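Local coordinates for protein cyanophycinase-like exopeptidase (actinobacterium SCGC AAA027-L06, PDB 6NQC) that is probably a serine exopeptidase of the S51 family that, as in relatives, would cleave peptides with a serine nucleophile, at residues Pro56-Ile61 and Asp85-Glu90; Pro62-Arg67 and His125-Thr130; Leu110-Ala115 and Ile140-Gln145; Leu169-Ser174 and Asp207-Ser212; His231-Gly236 and Gly254-Phe259. All coordinates share one frame; numbering follows the deposited sequence.

Contact 1 of 5, residues Pro56-Ile61 and Asp85-Glu90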
# COMPACT_ATOMS: atom_id res chain seq x y z
N PRO A 56 -16.02 3.22 -10.39
CA PRO A 56 -15.07 2.17 -10.85
C PRO A 56 -13.77 2.73 -11.41
O PRO A 56 -13.38 2.51 -12.53
CB PRO A 56 -15.90 1.47 -11.94
CG PRO A 56 -16.70 2.61 -12.57
CD PRO A 56 -17.09 3.49 -11.38
N ILE A 57 -13.05 3.49 -10.57
CA ILE A 57 -11.76 4.05 -11.00
C ILE A 57 -10.61 3.39 -10.24
O ILE A 57 -10.76 2.97 -9.09
CB ILE A 57 -11.69 5.59 -10.85
CG1 ILE A 57 -12.05 6.00 -9.43
CG2 ILE A 57 -12.58 6.30 -11.88
CD1 ILE A 57 -11.54 7.37 -9.09
N PHE A 58 -9.46 3.31 -10.91
CA PHE A 58 -8.17 2.83 -10.41
C PHE A 58 -7.32 4.07 -10.20
O PHE A 58 -6.67 4.58 -11.11
CB PHE A 58 -7.55 1.89 -11.44
CG PHE A 58 -6.37 1.10 -10.97
CD1 PHE A 58 -5.69 1.41 -9.79
CD2 PHE A 58 -5.94 0.03 -11.72
CE1 PHE A 58 -4.58 0.66 -9.41
CE2 PHE A 58 -4.85 -0.72 -11.33
CZ PHE A 58 -4.17 -0.40 -10.18
N LEU A 59 -7.36 4.60 -8.98
CA LEU A 59 -6.69 5.85 -8.64
C LEU A 59 -5.27 5.52 -8.18
O LEU A 59 -5.08 4.67 -7.31
CB LEU A 59 -7.50 6.58 -7.57
CG LEU A 59 -7.35 8.08 -7.47
CD1 LEU A 59 -8.54 8.73 -6.76
CD2 LEU A 59 -6.06 8.36 -6.69
N GLN A 60 -4.29 6.14 -8.81
CA GLN A 60 -2.89 5.76 -8.66
C GLN A 60 -2.10 6.94 -8.12
O GLN A 60 -2.18 8.04 -8.65
CB GLN A 60 -2.32 5.28 -9.99
CG GLN A 60 -3.05 4.07 -10.48
CD GLN A 60 -2.75 3.72 -11.91
OE1 GLN A 60 -1.99 4.43 -12.59
NE2 GLN A 60 -3.30 2.60 -12.37
N ILE A 61 -1.41 6.71 -7.01
CA ILE A 61 -0.72 7.79 -6.30
C ILE A 61 0.77 7.45 -6.24
O ILE A 61 1.19 6.47 -5.59
CB ILE A 61 -1.32 8.00 -4.90
CG1 ILE A 61 -2.79 8.41 -5.04
CG2 ILE A 61 -0.53 9.05 -4.19
CD1 ILE A 61 -3.48 8.67 -3.76
N ASP A 85 -6.02 -0.21 -18.39
CA ASP A 85 -6.60 -0.57 -19.68
C ASP A 85 -6.78 -2.08 -19.83
O ASP A 85 -7.82 -2.55 -20.31
CB ASP A 85 -5.72 -0.03 -20.81
CG ASP A 85 -5.79 1.50 -20.94
OD1 ASP A 85 -6.72 2.11 -20.36
OD2 ASP A 85 -4.91 2.07 -21.62
N ARG A 86 -5.79 -2.86 -19.43
CA ARG A 86 -5.93 -4.31 -19.49
C ARG A 86 -7.09 -4.80 -18.64
O ARG A 86 -7.74 -5.78 -18.98
CB ARG A 86 -4.63 -5.00 -19.05
CG ARG A 86 -3.45 -4.78 -19.99
CD ARG A 86 -2.30 -5.75 -19.71
NE ARG A 86 -1.61 -5.43 -18.47
CZ ARG A 86 -0.62 -4.55 -18.38
NH1 ARG A 86 -0.18 -3.93 -19.47
NH2 ARG A 86 -0.06 -4.31 -17.21
N LEU A 87 -7.33 -4.16 -17.48
CA LEU A 87 -8.37 -4.66 -16.59
C LEU A 87 -9.76 -4.14 -16.97
O LEU A 87 -10.75 -4.71 -16.54
CB LEU A 87 -8.07 -4.27 -15.14
CG LEU A 87 -6.71 -4.71 -14.65
CD1 LEU A 87 -6.49 -4.32 -13.18
CD2 LEU A 87 -6.57 -6.20 -14.80
N GLY A 88 -9.83 -3.04 -17.72
CA GLY A 88 -11.12 -2.49 -18.11
C GLY A 88 -11.67 -1.39 -17.25
O GLY A 88 -12.89 -1.18 -17.27
N TYR A 89 -10.84 -0.65 -16.52
CA TYR A 89 -11.29 0.46 -15.70
C TYR A 89 -10.47 1.71 -16.00
O TYR A 89 -9.27 1.63 -16.32
CB TYR A 89 -11.18 0.11 -14.19
CG TYR A 89 -11.90 -1.17 -13.87
CD1 TYR A 89 -13.27 -1.20 -13.65
CD2 TYR A 89 -11.21 -2.37 -13.83
CE1 TYR A 89 -13.93 -2.40 -13.38
CE2 TYR A 89 -11.85 -3.55 -13.54
CZ TYR A 89 -13.20 -3.56 -13.34
OH TYR A 89 -13.81 -4.76 -13.07
N GLU A 90 -11.14 2.86 -15.92
CA GLU A 90 -10.48 4.13 -16.07
C GLU A 90 -9.48 4.37 -14.93
O GLU A 90 -9.80 4.17 -13.75
CB GLU A 90 -11.52 5.24 -16.07
CG GLU A 90 -10.95 6.58 -16.46
CD GLU A 90 -11.95 7.68 -16.33
OE1 GLU A 90 -13.03 7.41 -15.75
OE2 GLU A 90 -11.65 8.81 -16.79
O HOH W 1 -13.96 2.82 -15.10

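Contact 2 of 5, residues Pro62-Arg67 and His125-Thr130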
# COMPACT_ATOMS: atom_id res chain seq x y z
N PRO A 62 1.59 8.23 -6.96
CA PRO A 62 3.00 7.88 -7.11
C PRO A 62 3.90 8.71 -6.23
O PRO A 62 5.10 8.81 -6.50
CB PRO A 62 3.24 8.19 -8.59
CG PRO A 62 2.48 9.48 -8.73
CD PRO A 62 1.22 9.32 -7.89
N THR A 63 3.35 9.32 -5.20
CA THR A 63 4.11 10.25 -4.39
C THR A 63 5.39 9.69 -3.82
O THR A 63 6.34 10.44 -3.59
CB THR A 63 3.21 10.73 -3.22
OG1 THR A 63 1.97 11.16 -3.78
CG2 THR A 63 3.86 11.86 -2.44
N ALA A 64 5.46 8.37 -3.55
CA ALA A 64 6.70 7.76 -3.11
C ALA A 64 7.83 8.05 -4.09
O ALA A 64 8.99 8.05 -3.68
CB ALA A 64 6.55 6.25 -2.93
N ALA A 65 7.51 8.31 -5.37
CA ALA A 65 8.51 8.57 -6.38
C ALA A 65 8.63 10.04 -6.71
O ALA A 65 9.22 10.39 -7.73
CB ALA A 65 8.19 7.76 -7.64
N GLY A 66 8.05 10.92 -5.86
CA GLY A 66 7.94 12.34 -6.15
C GLY A 66 9.25 13.10 -6.27
O GLY A 66 9.25 14.22 -6.78
N ARG A 67 10.36 12.54 -5.81
CA ARG A 67 11.65 13.18 -6.03
C ARG A 67 12.35 12.66 -7.28
O ARG A 67 13.44 13.13 -7.61
CB ARG A 67 12.57 12.99 -4.81
CG ARG A 67 12.02 13.69 -3.55
CD ARG A 67 13.11 14.32 -2.65
NE ARG A 67 13.55 13.39 -1.61
CZ ARG A 67 13.42 13.58 -0.30
NH1 ARG A 67 12.87 14.70 0.18
NH2 ARG A 67 13.84 12.65 0.55
N HIS A 125 9.99 7.12 3.26
CA HIS A 125 10.08 8.30 4.12
C HIS A 125 9.47 9.51 3.43
O HIS A 125 8.74 10.28 4.06
CB HIS A 125 11.52 8.52 4.52
CG HIS A 125 12.08 7.36 5.28
ND1 HIS A 125 11.80 7.16 6.61
CD2 HIS A 125 12.83 6.31 4.88
CE1 HIS A 125 12.40 6.05 7.01
NE2 HIS A 125 13.03 5.51 5.98
N TYR A 126 9.74 9.68 2.13
CA TYR A 126 9.16 10.79 1.40
C TYR A 126 7.65 10.64 1.28
O TYR A 126 6.91 11.62 1.42
CB TYR A 126 9.82 10.93 0.03
CG TYR A 126 9.43 12.19 -0.71
CD1 TYR A 126 9.91 13.42 -0.32
CD2 TYR A 126 8.57 12.13 -1.82
CE1 TYR A 126 9.55 14.59 -0.98
CE2 TYR A 126 8.19 13.29 -2.50
CZ TYR A 126 8.69 14.52 -2.07
OH TYR A 126 8.33 15.69 -2.72
N LEU A 127 7.17 9.41 1.00
CA LEU A 127 5.74 9.19 0.89
C LEU A 127 5.06 9.64 2.16
O LEU A 127 4.11 10.44 2.13
CB LEU A 127 5.45 7.72 0.61
CG LEU A 127 3.94 7.36 0.55
CD1 LEU A 127 3.18 8.34 -0.36
CD2 LEU A 127 3.74 5.93 0.09
N ALA A 128 5.55 9.14 3.31
CA ALA A 128 4.96 9.47 4.59
C ALA A 128 5.03 10.97 4.89
O ALA A 128 4.02 11.59 5.25
CB ALA A 128 5.69 8.70 5.70
N ASP A 129 6.23 11.55 4.80
CA ASP A 129 6.38 12.97 5.13
C ASP A 129 5.54 13.87 4.22
O ASP A 129 5.07 14.91 4.65
CB ASP A 129 7.84 13.37 5.03
CG ASP A 129 8.71 12.81 6.15
OD1 ASP A 129 8.18 12.40 7.20
OD2 ASP A 129 9.94 12.76 5.96
N THR A 130 5.29 13.44 2.98
CA THR A 130 4.59 14.30 2.03
C THR A 130 3.09 14.26 2.23
O THR A 130 2.44 15.31 2.07
CB THR A 130 4.96 13.91 0.59
OG1 THR A 130 6.35 14.18 0.35
CG2 THR A 130 4.19 14.71 -0.38

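Contact 3 of 5, residues Leu110-Ala115 and Ile140-Gln145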
# COMPACT_ATOMS: atom_id res chain seq x y z
N LEU A 110 -11.30 13.93 -5.75
CA LEU A 110 -11.21 12.68 -6.50
C LEU A 110 -11.03 11.45 -5.61
O LEU A 110 -11.57 10.37 -5.90
CB LEU A 110 -10.04 12.74 -7.47
CG LEU A 110 -10.34 13.07 -8.94
CD1 LEU A 110 -9.02 13.39 -9.66
CD2 LEU A 110 -11.10 11.99 -9.64
N VAL A 111 -10.23 11.57 -4.55
CA VAL A 111 -9.92 10.40 -3.74
C VAL A 111 -11.10 9.97 -2.89
O VAL A 111 -11.07 8.88 -2.31
CB VAL A 111 -8.72 10.62 -2.80
CG1 VAL A 111 -7.44 10.73 -3.64
CG2 VAL A 111 -8.92 11.85 -1.93
N LYS A 112 -12.13 10.79 -2.80
CA LYS A 112 -13.22 10.53 -1.89
C LYS A 112 -14.27 9.60 -2.48
O LYS A 112 -15.15 9.14 -1.73
CB LYS A 112 -13.88 11.85 -1.45
CG LYS A 112 -13.00 12.66 -0.52
CD LYS A 112 -13.75 13.78 0.16
CE LYS A 112 -13.03 15.11 -0.02
NZ LYS A 112 -13.02 15.94 1.23
N ASP A 113 -14.20 9.30 -3.77
CA ASP A 113 -15.06 8.25 -4.36
C ASP A 113 -14.27 7.44 -5.39
O ASP A 113 -14.34 7.66 -6.60
CB ASP A 113 -16.31 8.90 -4.98
CG ASP A 113 -17.31 7.88 -5.48
OD1 ASP A 113 -17.01 6.67 -5.47
OD2 ASP A 113 -18.40 8.33 -5.90
N ALA A 114 -13.51 6.45 -4.90
CA ALA A 114 -12.63 5.67 -5.76
C ALA A 114 -12.72 4.20 -5.36
O ALA A 114 -12.58 3.88 -4.18
CB ALA A 114 -11.19 6.20 -5.68
N ALA A 115 -12.96 3.32 -6.34
CA ALA A 115 -13.01 1.90 -6.02
C ALA A 115 -11.67 1.37 -5.50
O ALA A 115 -11.63 0.49 -4.62
CB ALA A 115 -13.42 1.07 -7.23
N ILE A 140 -8.41 10.08 1.32
CA ILE A 140 -8.12 8.67 1.07
C ILE A 140 -8.63 7.81 2.22
O ILE A 140 -9.23 6.75 2.01
CB ILE A 140 -6.61 8.48 0.84
CG1 ILE A 140 -6.17 9.26 -0.39
CG2 ILE A 140 -6.27 6.97 0.72
CD1 ILE A 140 -4.68 9.44 -0.50
N TYR A 141 -8.41 8.27 3.46
CA TYR A 141 -8.85 7.55 4.63
C TYR A 141 -10.36 7.42 4.66
O TYR A 141 -10.91 6.33 4.85
CB TYR A 141 -8.34 8.27 5.89
CG TYR A 141 -8.78 7.63 7.17
CD1 TYR A 141 -8.21 6.45 7.62
CD2 TYR A 141 -9.80 8.18 7.93
CE1 TYR A 141 -8.61 5.85 8.78
CE2 TYR A 141 -10.22 7.57 9.10
CZ TYR A 141 -9.61 6.41 9.53
OH TYR A 141 -10.00 5.78 10.70
N GLU A 142 -11.06 8.54 4.44
CA GLU A 142 -12.51 8.51 4.38
C GLU A 142 -13.01 7.59 3.28
O GLU A 142 -13.98 6.84 3.48
CB GLU A 142 -13.04 9.92 4.17
CG GLU A 142 -13.01 10.83 5.42
CD GLU A 142 -13.25 12.28 5.04
OE1 GLU A 142 -13.72 12.55 3.91
OE2 GLU A 142 -12.95 13.15 5.88
N ASN A 143 -12.37 7.62 2.11
CA ASN A 143 -12.77 6.73 1.03
C ASN A 143 -12.63 5.27 1.45
O ASN A 143 -13.55 4.45 1.27
CB ASN A 143 -11.94 7.03 -0.23
CG ASN A 143 -12.43 6.25 -1.45
OD1 ASN A 143 -13.51 6.48 -1.95
ND2 ASN A 143 -11.61 5.33 -1.93
N TRP A 144 -11.50 4.93 2.06
CA TRP A 144 -11.28 3.57 2.52
C TRP A 144 -12.30 3.19 3.59
O TRP A 144 -12.89 2.11 3.54
CB TRP A 144 -9.84 3.44 3.04
CG TRP A 144 -9.55 2.14 3.68
CD1 TRP A 144 -9.72 0.91 3.14
CD2 TRP A 144 -9.01 1.94 5.00
NE1 TRP A 144 -9.36 -0.05 4.05
CE2 TRP A 144 -8.92 0.55 5.19
CE3 TRP A 144 -8.63 2.80 6.04
CZ2 TRP A 144 -8.43 -0.01 6.37
CZ3 TRP A 144 -8.14 2.23 7.22
CH2 TRP A 144 -8.06 0.84 7.36
N GLN A 145 -12.50 4.07 4.57
CA GLN A 145 -13.42 3.76 5.65
C GLN A 145 -14.83 3.54 5.12
O GLN A 145 -15.60 2.80 5.74
CB GLN A 145 -13.39 4.87 6.69
CG GLN A 145 -12.11 4.83 7.52
CD GLN A 145 -12.13 3.71 8.52
OE1 GLN A 145 -13.13 3.55 9.26
NE2 GLN A 145 -11.08 2.89 8.54

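Contact 4 of 5, residues Leu169-Ser174 and Asp207-Ser212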
# COMPACT_ATOMS: atom_id res chain seq x y z
N LEU A 169 19.70 6.04 10.34
CA LEU A 169 19.70 6.68 11.64
C LEU A 169 19.74 5.62 12.73
O LEU A 169 20.83 5.14 13.07
CB LEU A 169 18.46 7.59 11.75
CG LEU A 169 18.39 8.85 10.90
CD1 LEU A 169 17.22 9.69 11.40
CD2 LEU A 169 19.71 9.62 10.96
N SER A 170 18.62 5.28 13.33
CA SER A 170 18.59 4.26 14.38
C SER A 170 17.15 3.76 14.51
O SER A 170 16.22 4.34 13.95
CB SER A 170 19.11 4.80 15.72
OG SER A 170 18.11 5.53 16.43
N ARG A 171 16.97 2.67 15.28
CA ARG A 171 15.63 2.18 15.54
C ARG A 171 14.78 3.15 16.34
O ARG A 171 13.57 2.98 16.39
CB ARG A 171 15.71 0.84 16.25
CG ARG A 171 16.18 0.90 17.71
CD ARG A 171 16.54 -0.50 18.18
NE ARG A 171 15.40 -1.43 18.17
CZ ARG A 171 14.62 -1.62 19.23
NH1 ARG A 171 13.60 -2.45 19.19
NH2 ARG A 171 14.87 -0.96 20.35
N HIS A 172 15.37 4.17 16.96
CA HIS A 172 14.60 5.13 17.73
C HIS A 172 14.26 6.39 16.95
O HIS A 172 13.68 7.32 17.53
CB HIS A 172 15.37 5.51 19.00
CG HIS A 172 15.65 4.34 19.88
ND1 HIS A 172 14.71 3.84 20.76
CD2 HIS A 172 16.73 3.53 19.96
CE1 HIS A 172 15.22 2.79 21.38
NE2 HIS A 172 16.44 2.57 20.90
N GLN A 173 14.62 6.44 15.65
CA GLN A 173 14.36 7.61 14.82
C GLN A 173 13.56 7.21 13.59
O GLN A 173 13.95 7.60 12.48
CB GLN A 173 15.72 8.26 14.44
CG GLN A 173 16.48 8.80 15.69
CD GLN A 173 17.98 8.89 15.43
OE1 GLN A 173 18.69 7.88 15.46
NE2 GLN A 173 18.45 10.09 15.14
N SER A 174 12.50 6.45 13.77
CA SER A 174 11.64 6.07 12.65
C SER A 174 10.83 7.27 12.19
O SER A 174 10.59 8.22 12.95
CB SER A 174 10.72 4.94 13.08
OG SER A 174 11.52 3.82 13.47
N ASP A 207 13.54 -4.80 13.50
CA ASP A 207 13.24 -4.67 14.94
C ASP A 207 13.15 -3.20 15.30
O ASP A 207 14.18 -2.56 15.57
CB ASP A 207 14.30 -5.39 15.78
CG ASP A 207 14.11 -5.23 17.25
OD1 ASP A 207 12.99 -4.85 17.68
OD2 ASP A 207 15.11 -5.48 17.98
N LEU A 208 11.92 -2.68 15.34
CA LEU A 208 11.62 -1.35 15.81
C LEU A 208 10.94 -1.42 17.16
O LEU A 208 10.14 -2.35 17.41
CB LEU A 208 10.73 -0.55 14.86
CG LEU A 208 11.33 -0.30 13.47
CD1 LEU A 208 10.27 0.46 12.60
CD2 LEU A 208 12.59 0.52 13.52
N PRO A 209 11.19 -0.44 18.03
CA PRO A 209 10.60 -0.47 19.38
C PRO A 209 9.10 -0.26 19.39
O PRO A 209 8.47 -0.47 20.42
CB PRO A 209 11.30 0.68 20.11
CG PRO A 209 11.64 1.67 18.99
CD PRO A 209 11.95 0.80 17.77
N THR A 210 8.53 0.17 18.25
CA THR A 210 7.10 0.38 18.11
C THR A 210 6.37 -0.82 17.52
O THR A 210 5.15 -0.76 17.36
CB THR A 210 6.88 1.63 17.25
OG1 THR A 210 7.63 1.51 16.03
CG2 THR A 210 7.36 2.89 18.01
N ASP A 211 7.08 -1.91 17.24
CA ASP A 211 6.50 -3.06 16.56
C ASP A 211 5.55 -3.84 17.47
O ASP A 211 5.70 -3.89 18.69
CB ASP A 211 7.59 -4.04 16.10
CG ASP A 211 8.27 -3.63 14.81
OD1 ASP A 211 7.72 -2.82 14.02
OD2 ASP A 211 9.41 -4.13 14.60
N SER A 212 4.57 -4.47 16.84
CA SER A 212 3.80 -5.54 17.48
C SER A 212 4.05 -6.78 16.62
O SER A 212 4.96 -7.55 16.90
CB SER A 212 2.32 -5.19 17.60
OG SER A 212 2.16 -3.99 18.35
O HOH W 2 10.09 2.91 15.52

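Contact 5 of 5, residues His231-Gly236 and Gly254-Phe259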
# COMPACT_ATOMS: atom_id res chain seq x y z
N HIS A 231 -9.87 -11.54 8.38
CA HIS A 231 -8.63 -12.29 8.21
C HIS A 231 -7.89 -11.77 6.98
O HIS A 231 -8.43 -11.06 6.13
CB HIS A 231 -8.90 -13.80 8.06
CG HIS A 231 -9.68 -14.15 6.84
ND1 HIS A 231 -11.03 -13.92 6.74
CD2 HIS A 231 -9.29 -14.70 5.67
CE1 HIS A 231 -11.45 -14.31 5.55
NE2 HIS A 231 -10.42 -14.79 4.88
N TRP A 232 -6.63 -12.14 6.90
CA TRP A 232 -5.75 -11.75 5.83
C TRP A 232 -5.43 -12.96 4.98
O TRP A 232 -5.12 -14.03 5.50
CB TRP A 232 -4.45 -11.20 6.39
CG TRP A 232 -4.56 -9.93 7.15
CD1 TRP A 232 -4.89 -9.77 8.45
CD2 TRP A 232 -4.32 -8.62 6.63
NE1 TRP A 232 -4.87 -8.45 8.79
CE2 TRP A 232 -4.54 -7.71 7.68
CE3 TRP A 232 -3.97 -8.13 5.36
CZ2 TRP A 232 -4.38 -6.34 7.51
CZ3 TRP A 232 -3.85 -6.77 5.19
CH2 TRP A 232 -4.04 -5.89 6.27
N GLN A 233 -5.42 -12.77 3.69
CA GLN A 233 -5.20 -13.88 2.76
C GLN A 233 -4.05 -13.55 1.83
O GLN A 233 -3.92 -12.40 1.37
CB GLN A 233 -6.47 -14.18 1.99
CG GLN A 233 -6.49 -15.60 1.43
CD GLN A 233 -7.73 -15.87 0.61
OE1 GLN A 233 -8.80 -15.33 0.89
NE2 GLN A 233 -7.58 -16.70 -0.41
N VAL A 234 -3.22 -14.55 1.58
CA VAL A 234 -2.03 -14.42 0.77
C VAL A 234 -2.44 -14.58 -0.68
O VAL A 234 -3.30 -15.42 -1.00
CB VAL A 234 -0.98 -15.48 1.14
CG1 VAL A 234 0.26 -15.37 0.22
CG2 VAL A 234 -0.58 -15.39 2.58
N VAL A 235 -1.84 -13.78 -1.56
CA VAL A 235 -2.09 -13.80 -2.99
C VAL A 235 -0.76 -13.68 -3.72
O VAL A 235 0.17 -13.01 -3.26
CB VAL A 235 -3.05 -12.66 -3.41
CG1 VAL A 235 -3.24 -12.66 -4.93
CG2 VAL A 235 -4.40 -12.77 -2.71
N GLY A 236 -0.66 -14.34 -4.86
CA GLY A 236 0.47 -14.14 -5.74
C GLY A 236 1.49 -15.27 -5.74
O GLY A 236 1.21 -16.42 -5.40
N GLY A 254 -3.37 -18.54 -1.07
CA GLY A 254 -4.53 -19.23 -0.63
C GLY A 254 -4.67 -19.31 0.88
O GLY A 254 -5.79 -19.39 1.38
N GLU A 255 -3.55 -19.27 1.60
CA GLU A 255 -3.58 -19.41 3.05
C GLU A 255 -4.07 -18.12 3.71
O GLU A 255 -3.97 -17.02 3.15
CB GLU A 255 -2.20 -19.78 3.58
CG GLU A 255 -1.67 -21.10 3.06
CD GLU A 255 -0.44 -21.57 3.81
OE1 GLU A 255 0.65 -21.55 3.20
OE2 GLU A 255 -0.58 -21.96 5.00
N SER A 256 -4.60 -18.28 4.92
CA SER A 256 -5.21 -17.21 5.68
C SER A 256 -4.56 -17.14 7.05
O SER A 256 -4.05 -18.15 7.53
CB SER A 256 -6.72 -17.45 5.86
OG SER A 256 -7.43 -17.11 4.69
N ILE A 257 -4.60 -15.96 7.67
CA ILE A 257 -4.15 -15.75 9.04
C ILE A 257 -4.86 -14.53 9.62
O ILE A 257 -5.17 -13.58 8.91
CB ILE A 257 -2.60 -15.57 9.07
CG1 ILE A 257 -2.10 -15.60 10.51
CG2 ILE A 257 -2.21 -14.28 8.35
CD1 ILE A 257 -0.60 -15.80 10.62
N SER A 258 -5.08 -14.55 10.93
CA SER A 258 -5.63 -13.40 11.63
C SER A 258 -4.56 -12.68 12.44
O SER A 258 -3.66 -13.30 13.01
CB SER A 258 -6.81 -13.81 12.53
OG SER A 258 -7.94 -14.15 11.73
N PHE A 259 -4.64 -11.36 12.46
CA PHE A 259 -3.75 -10.54 13.29
C PHE A 259 -4.61 -9.85 14.34
O PHE A 259 -4.34 -8.73 14.72
CB PHE A 259 -2.99 -9.50 12.47
CG PHE A 259 -2.05 -10.09 11.48
CD1 PHE A 259 -1.49 -11.34 11.68
CD2 PHE A 259 -1.78 -9.42 10.31
CE1 PHE A 259 -0.64 -11.88 10.75
CE2 PHE A 259 -0.96 -9.96 9.37
CZ PHE A 259 -0.36 -11.17 9.59
OXT PHE A 259 -5.64 -10.39 14.78

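Contact 1 of 5, residues Pro56-Ile61 and Asp85-Glu90
Phe-58 N donates to Glu-90 O at 3.0 Å, an almost straight bond (172°) whose donor lies in the plane of the accepting carbonyl. The same oxygen also takes a CA-H contact from Ile-57. Nearer the start of the strand, a water bridges the backbones, donating to Pro-56 O at 2.7 Å and accepting from Glu-90 N at 2.9 Å. Tyr-89 lays CD1 4.1 Å from Pro-56 CB, and the Phe-58 ring, carried with CG anti to the backbone N (chi1 -169°), brings CE2 to 4.4 Å from Leu-87 CD1. Gln-60 NE2 sits over the centre of one face of that ring and is held there by Gly-80 O. Glu-90 runs alongside Ile-57 and pairs its carboxylate with Lys-92. Further out, Gly-88, with positive phi, is the C-prime residue of a Schellman motif ending helix 70-87. The whole closes the beta-alpha-beta crossover formed by strand 57-61, helix 70-87 and strand 90-93.

Contact 2 of 5, residues Pro62-Arg67 and His125-Thr130
Arg-67 lies across the ring of Tyr-126. Its CB leads to CG, which stands over the ring centre in a CH-pi contact, 3.7 Å from the centroid and 11° off the ring normal. CD passes on over the CE1 side, 3.9 Å from Tyr-126 CE1. Bends at chi2 and chi3 then fold the chain so that the guanidinium turns one face to Tyr-126 CD1, which lies toward the rim of that face: CZ and NH1 come to this carbon, NH1 at 3.3 Å from Tyr-126 CD1, with the two planes 50° apart, so the groups are inclined and not stacked flat. NH2 has a long, weak ion pair with Asp-123. The opposite face of the ring carries Thr-130 OG1, which donates to Tyr-126 O at 2.8 Å; the backbone N of Thr-130 reaches that carbonyl from the other side of its plane. At the ring edge, in plane, lies Thr-63 O, 3.3 Å from Tyr-126 CD2, while the phenol OH bonds to Leu-97 O. Further along the helix, methyl CG2 of Thr-63 meets CG2 of Thr-130 at 3.5 Å, and Ala-64 CB rests on Leu-127 CB at 4.0 Å. Thr-63 OG1 turns to Val-96 O. Thus the short 3-10 segment after strand 57-61 rests against helix 124-131, with helix 70-87 touching Ala-65 and Leu-127 reaching the probable nucleophile elbow.

Contact 3 of 5, residues Leu110-Ala115 and Ile140-Gln145
A type I turn from Leu-110 to Asp-113 brings the chain between helix 105-110 and strand 116-119 against the last turns of helix 135-145, where the CA atoms of Lys-112 and Asn-143 are 4.8 Å apart. Asn-143 reads the backbone of Ala-114 with both ends of its amide. A chi1 of -173° swings the amide away from its own backbone N, to the residue just after the turn: ND2 donates to Ala-114 O at 2.8 Å, nearly straight at 173°, in the amide plane and on a lone pair of the acceptor. OD1 accepts from Ala-114 N at 3.0 Å, this donor standing above the carbonyl plane. Beside them, Val-111 CB packs on Ile-140 CG1 at 3.8 Å, both side chains touching Ile-117, and Lys-112 runs alongside Glu-142, their charged ends beyond salt-bridge distance. The two bonds fix the rotation of a buried amide. Lys-54 NZ bonds to OD1 and weakly to Lys-112 O; this shared donor probably offsets the closeness of the two acceptors and polarises the amide.

Contact 4 of 5, residues Leu169-Ser174 and Asp207-Ser212
Two type I beta turns, Ser-170 to Gln-173 and Leu-208 to Asp-211, face each other, with the CA atoms of Arg-171 and Leu-208 5.3 Å apart. An ST turn reinforces the first, Ser-170 OG accepting from His-172 N; in the second, Leu-208 N donates to Asp-211 OD2, and the same carboxylate forms salt bridges with Arg-185 and Lys-244. The two loops, which lead to strands 175-176 and 213-217, are joined chiefly by Arg-171. Its NE and NH1 each take one oxygen of Asp-207: NE bonds to Asp-207 O at 3.1 Å, lying above that carbonyl's plane, and NH1 makes a salt bridge to Asp-207 OD1 at 2.9 Å, from above the carboxylate, the two charged planes 56° apart. Pro-209 runs antiparallel to the arginine chain, its CD over the centre of one guanidinium face, 3.9 Å from Arg-171 CZ. Apart from the arginine, Ser-174 OG touches Leu-208 CD2 at 3.5 Å, and one water links Ser-174 OG at 2.7 Å to Thr-210 OG1 at 2.9 Å.

Contact 5 of 5, residues His231-Gly236 and Gly254-Phe259
One face of the Trp-232 indole receives Phe-259, whose CD2 lies 3.6 Å from Trp-232 CD1; the ring planes are inclined at 34°. Ile-257 O lies at the indole edge, in plane. On the opposite sheet surface, the His-231 ring brings CD2 to 3.2 Å from Ser-256 OG, and Gln-233 CG passes 3.4 Å from Glu-255 O. Backbone bonds hold the strands. Trp-232 and Ile-257 form an antiparallel hydrogen-bonded pair, with Trp-232 N 2.9 Å from Ile-257 O. The return bond, Ile-257 N to Trp-232 O, measures 3.0 Å. Gln-233 with Ser-256 is the neighbouring non-hydrogen-bonded pair. Val-234 N donates to Glu-255 O, but Val-234 O accepts from Gly-254 N, so the ladder slips by one residue there. Trp-232 also packs on strands 26-29 and 221-225, while Asn-183 bonds to Phe-259 O. The chain end is therefore secured by the backbone bonds of an edge strand, by apolar contact of its last ring with a buried indole and by Asn-183 on the terminal carboxylate.

Contacts 1 and 5 both reach the eight-stranded mixed sheet, contact 1 at the 90-93 edge and contact 5 at the 256-257 edge, their centres about 24 Å apart. Contact 3 touches contact 1, its loop and helix 135-145 packing on strand 57-61, with centres about 14 Å apart. Contact 2 joins the loop after strand 57-61 to helix 124-131, the helix before 135-145 of contact 3; its segments alternate along the chain with those of contacts 1 and 3. Contact 4 comes later, about 36 Å from contact 1, centre to centre, between surface loops leading into two smaller sheets. Contacts 1, 3 and 5 thus follow the main sheet, while contact 2 lies by a probable nucleophile elbow, consistent with the S51 family.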